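Long-range contact in acid phosphatase (PDB 2I33), which probably hydrolyses phosphate monoesters at acidic pH, as a magnesium-dependent class C acid phosphatase of the HAD superfamily: residues A[178-183]-A[214-219]. Sequence-based numbering, arbitrary orientation.
Sequences FGDNLS and FPNPMY. With MG (magnesium ion), chain C.
The side chains of Asp180 and Asn216 run alongside each other in the same direction, and the amide of Asn216 holds the Asp180 carboxylate by its second oxygen while the first binds the magnesium ion. OD1 of Asp180 meets the metal at 2.1 Å; OD2 turns toward the other segment and accepts from Asn216 ND2 at 2.8 Å in an almost straight bond (171°). The amide N-H aims within its own plane but meets OD2 on the anti side, out of the carboxylate plane, the two planes being 31° apart. A carboxylate suits this place because one oxygen can serve the metal while the other is gripped by protein and water: water 4, itself a magnesium ligand, donates to OD2, and water 3, 2.9 Å from OD2, probably does so too.

With CG anti to the backbone N (chi1 179°), the Asn216 amide lies over the chain that follows, where OD1 accepts from Met218 N at 2.9 Å, an Asx turn that fixes the amide and so directs ND2 at the aspartate. ND2 also lies 3.2 Å above one face of the Tyr219 ring, toward its rim. Tyr219 OH receives water 4 and is hydrogen-bonded to Glu68.

Behind the metal site, Phe214 N donates to Gly179 O at 2.8 Å. Two apolar rings suit the buried core here: Phe214 CE2 lies in the plane of the Phe178 ring, at its edge, 3.8 Å from Phe178 CD1. Tyr41 packs against both rings.

The side chain of Asp65 and the backbone carbonyl oxygen of Asp67, of the HAD-type motif after strand 59-64, complete the protein ligands. The contact thus joins the ends of adjacent parallel strands 172-179 and 211-213, the latter's loop running on past helix 21-29 to helix 221-226.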
ATOM      1  N   PHE A 178       7.186   4.494  11.784  1.00 25.85           N
ATOM      2  CA  PHE A 178       7.058   4.297  10.337  1.00 25.86           C
ATOM      3  C   PHE A 178       7.470   2.881   9.989  1.00 26.19           C
ATOM      4  O   PHE A 178       8.543   2.439  10.394  1.00 26.82           O
ATOM      5  CB  PHE A 178       7.957   5.273   9.553  1.00 26.16           C
ATOM      6  CG  PHE A 178       7.543   6.720   9.715  1.00 26.40           C
ATOM      7  CD1 PHE A 178       6.831   7.351   8.731  1.00 26.58           C
ATOM      8  CD2 PHE A 178       7.839   7.406  10.873  1.00 26.05           C
ATOM      9  CE1 PHE A 178       6.444   8.656   8.886  1.00 28.69           C
ATOM     10  CE2 PHE A 178       7.454   8.710  11.047  1.00 25.56           C
ATOM     11  CZ  PHE A 178       6.750   9.334  10.044  1.00 27.39           C
ATOM     12  N   GLY A 179       6.667   2.186   9.188  1.00 26.17           N
ATOM     13  CA  GLY A 179       7.108   0.862   8.770  1.00 25.92           C
ATOM     14  C   GLY A 179       6.231   0.238   7.704  1.00 26.58           C
ATOM     15  O   GLY A 179       5.186   0.759   7.383  1.00 27.21           O
ATOM     16  N   ASP A 180       6.682  -0.897   7.192  1.00 26.80           N
ATOM     17  CA  ASP A 180       5.950  -1.644   6.174  1.00 27.05           C
ATOM     18  C   ASP A 180       5.444  -2.973   6.694  1.00 27.58           C
ATOM     19  O   ASP A 180       4.795  -3.733   5.974  1.00 28.27           O
ATOM     20  CB  ASP A 180       6.838  -1.944   4.974  1.00 27.52           C
ATOM     21  CG  ASP A 180       8.010  -2.847   5.343  1.00 28.66           C
ATOM     22  OD1 ASP A 180       8.890  -2.365   6.096  1.00 30.68           O
ATOM     23  OD2 ASP A 180       8.024  -4.011   4.865  1.00 31.56           O
ATOM     24  N   ASN A 181       5.766  -3.261   7.934  1.00 26.99           N
ATOM     25  CA  ASN A 181       5.455  -4.520   8.537  1.00 27.68           C
ATOM     26  C   ASN A 181       4.843  -4.183   9.890  1.00 26.59           C
ATOM     27  O   ASN A 181       5.335  -3.309  10.593  1.00 27.52           O
ATOM     28  CB  ASN A 181       6.763  -5.274   8.719  1.00 28.18           C
ATOM     29  CG  ASN A 181       6.579  -6.673   9.274  1.00 30.59           C
ATOM     30  OD1 ASN A 181       5.640  -6.964  10.056  1.00 32.25           O
ATOM     31  ND2 ASN A 181       7.507  -7.550   8.904  1.00 33.36           N
ATOM     32  N   LEU A 182       3.744  -4.831  10.230  1.00 27.18           N
ATOM     33  CA  LEU A 182       3.036  -4.506  11.479  1.00 26.76           C
ATOM     34  C   LEU A 182       3.960  -4.593  12.670  1.00 25.94           C
ATOM     35  O   LEU A 182       3.795  -3.845  13.616  1.00 25.93           O
ATOM     36  CB  LEU A 182       1.835  -5.415  11.701  1.00 26.92           C
ATOM     37  CG  LEU A 182       0.686  -5.217  10.727  1.00 26.87           C
ATOM     38  CD1 LEU A 182      -0.388  -6.250  10.985  1.00 29.88           C
ATOM     39  CD2 LEU A 182       0.185  -3.810  10.766  1.00 28.62           C
ATOM     40  N   SER A 183       4.946  -5.484  12.612  1.00 26.06           N
ATOM     41  CA  SER A 183       5.887  -5.631  13.735  1.00 26.37           C
ATOM     42  C   SER A 183       6.862  -4.433  13.857  1.00 26.66           C
ATOM     43  O   SER A 183       7.660  -4.363  14.798  1.00 26.42           O
ATOM     44  CB  SER A 183       6.621  -6.976  13.716  1.00 27.58           C
ATOM     45  OG  SER A 183       7.152  -7.240  12.458  1.00 30.28           O
ATOM     46  N   PHE A 214       3.494   1.640   5.300  1.00 27.22           N
ATOM     47  CA  PHE A 214       3.881   1.615   3.900  1.00 27.03           C
ATOM     48  C   PHE A 214       3.599   0.245   3.284  1.00 27.44           C
ATOM     49  O   PHE A 214       3.635  -0.776   3.951  1.00 26.68           O
ATOM     50  CB  PHE A 214       5.342   1.970   3.760  1.00 27.88           C
ATOM     51  CG  PHE A 214       5.629   3.362   4.231  1.00 26.66           C
ATOM     52  CD1 PHE A 214       5.331   4.426   3.433  1.00 26.88           C
ATOM     53  CD2 PHE A 214       6.152   3.603   5.469  1.00 30.76           C
ATOM     54  CE1 PHE A 214       5.529   5.740   3.847  1.00 27.17           C
ATOM     55  CE2 PHE A 214       6.379   4.903   5.887  1.00 29.92           C
ATOM     56  CZ  PHE A 214       6.051   5.969   5.071  1.00 28.26           C
ATOM     57  N   PRO A 215       3.327   0.242   1.979  1.00 26.72           N
ATOM     58  CA  PRO A 215       2.944  -1.034   1.330  1.00 26.87           C
ATOM     59  C   PRO A 215       4.099  -1.906   0.895  1.00 27.90           C
ATOM     60  O   PRO A 215       4.935  -1.502   0.094  1.00 29.72           O
ATOM     61  CB  PRO A 215       2.179  -0.545   0.100  1.00 27.51           C
ATOM     62  CG  PRO A 215       2.939   0.732  -0.267  1.00 27.11           C
ATOM     63  CD  PRO A 215       3.177   1.394   1.068  1.00 27.11           C
ATOM     64  N   ASN A 216       4.103  -3.146   1.355  1.00 27.55           N
ATOM     65  CA  ASN A 216       5.104  -4.123   0.957  1.00 26.79           C
ATOM     66  C   ASN A 216       4.465  -5.493   0.731  1.00 27.98           C
ATOM     67  O   ASN A 216       4.399  -6.341   1.620  1.00 27.99           O
ATOM     68  CB  ASN A 216       6.198  -4.242   2.008  1.00 26.91           C
ATOM     69  CG  ASN A 216       7.240  -5.271   1.622  1.00 27.77           C
ATOM     70  OD1 ASN A 216       7.142  -5.855   0.511  1.00 29.08           O
ATOM     71  ND2 ASN A 216       8.215  -5.499   2.493  1.00 30.07           N
ATOM     72  N   PRO A 217       3.993  -5.712  -0.490  1.00 27.60           N
ATOM     73  CA  PRO A 217       3.424  -7.009  -0.844  1.00 27.68           C
ATOM     74  C   PRO A 217       4.443  -8.051  -1.246  1.00 28.26           C
ATOM     75  O   PRO A 217       4.038  -9.125  -1.706  1.00 29.44           O
ATOM     76  CB  PRO A 217       2.546  -6.668  -2.052  1.00 28.67           C
ATOM     77  CG  PRO A 217       3.297  -5.575  -2.689  1.00 28.50           C
ATOM     78  CD  PRO A 217       3.905  -4.753  -1.608  1.00 28.38           C
ATOM     79  N   MET A 218       5.731  -7.723  -1.148  1.00 28.06           N
ATOM     80  CA  MET A 218       6.779  -8.630  -1.618  1.00 28.32           C
ATOM     81  C   MET A 218       7.110  -9.706  -0.595  1.00 28.23           C
ATOM     82  O   MET A 218       7.438 -10.851  -0.935  1.00 27.90           O
ATOM     83  CB  MET A 218       8.051  -7.848  -1.915  1.00 28.57           C
ATOM     84  CG  MET A 218       7.896  -6.786  -3.025  1.00 29.78           C
ATOM     85  SD  MET A 218       9.455  -6.009  -3.356  1.00 29.72           S
ATOM     86  CE  MET A 218       9.600  -4.986  -1.872  1.00 32.93           C
ATOM     87  N   TYR A 219       7.080  -9.297   0.655  1.00 27.19           N
ATOM     88  CA  TYR A 219       7.550 -10.121   1.745  1.00 27.25           C
ATOM     89  C   TYR A 219       7.181  -9.469   3.078  1.00 27.86           C
ATOM     90  O   TYR A 219       6.776  -8.307   3.134  1.00 27.81           O
ATOM     91  CB  TYR A 219       9.064 -10.321   1.654  1.00 28.14           C
ATOM     92  CG  TYR A 219       9.820  -9.090   2.066  1.00 29.05           C
ATOM     93  CD1 TYR A 219      10.304  -8.198   1.147  1.00 28.60           C
ATOM     94  CD2 TYR A 219      10.024  -8.802   3.412  1.00 28.71           C
ATOM     95  CE1 TYR A 219      11.004  -7.086   1.519  1.00 27.82           C
ATOM     96  CE2 TYR A 219      10.695  -7.646   3.805  1.00 31.83           C
ATOM     97  CZ  TYR A 219      11.177  -6.782   2.862  1.00 32.00           C
ATOM     98  OH  TYR A 219      11.840  -5.654   3.283  1.00 32.25           O
TER
HETATM   99 MG    MG C 602      10.751  -3.324   6.591  1.00 13.35          MG
HETATM  100  O   HOH W   1       3.519  -5.935   4.064  1.00 16.91           O
HETATM  101  O   HOH W   2       2.632  -3.348   3.778  1.00 17.43           O
HETATM  102  O   HOH W   3       6.204  -6.295   5.104  1.00 21.01           O
HETATM  103  O   HOH W   4      10.400  -4.815   5.575  1.00 25.98           O
HETATM  104  O   HOH W   5       9.820  -4.051   8.352  1.00 19.75           O
HETATM  105  O   HOH W   6      12.592  -4.280   7.318  1.00 29.73           O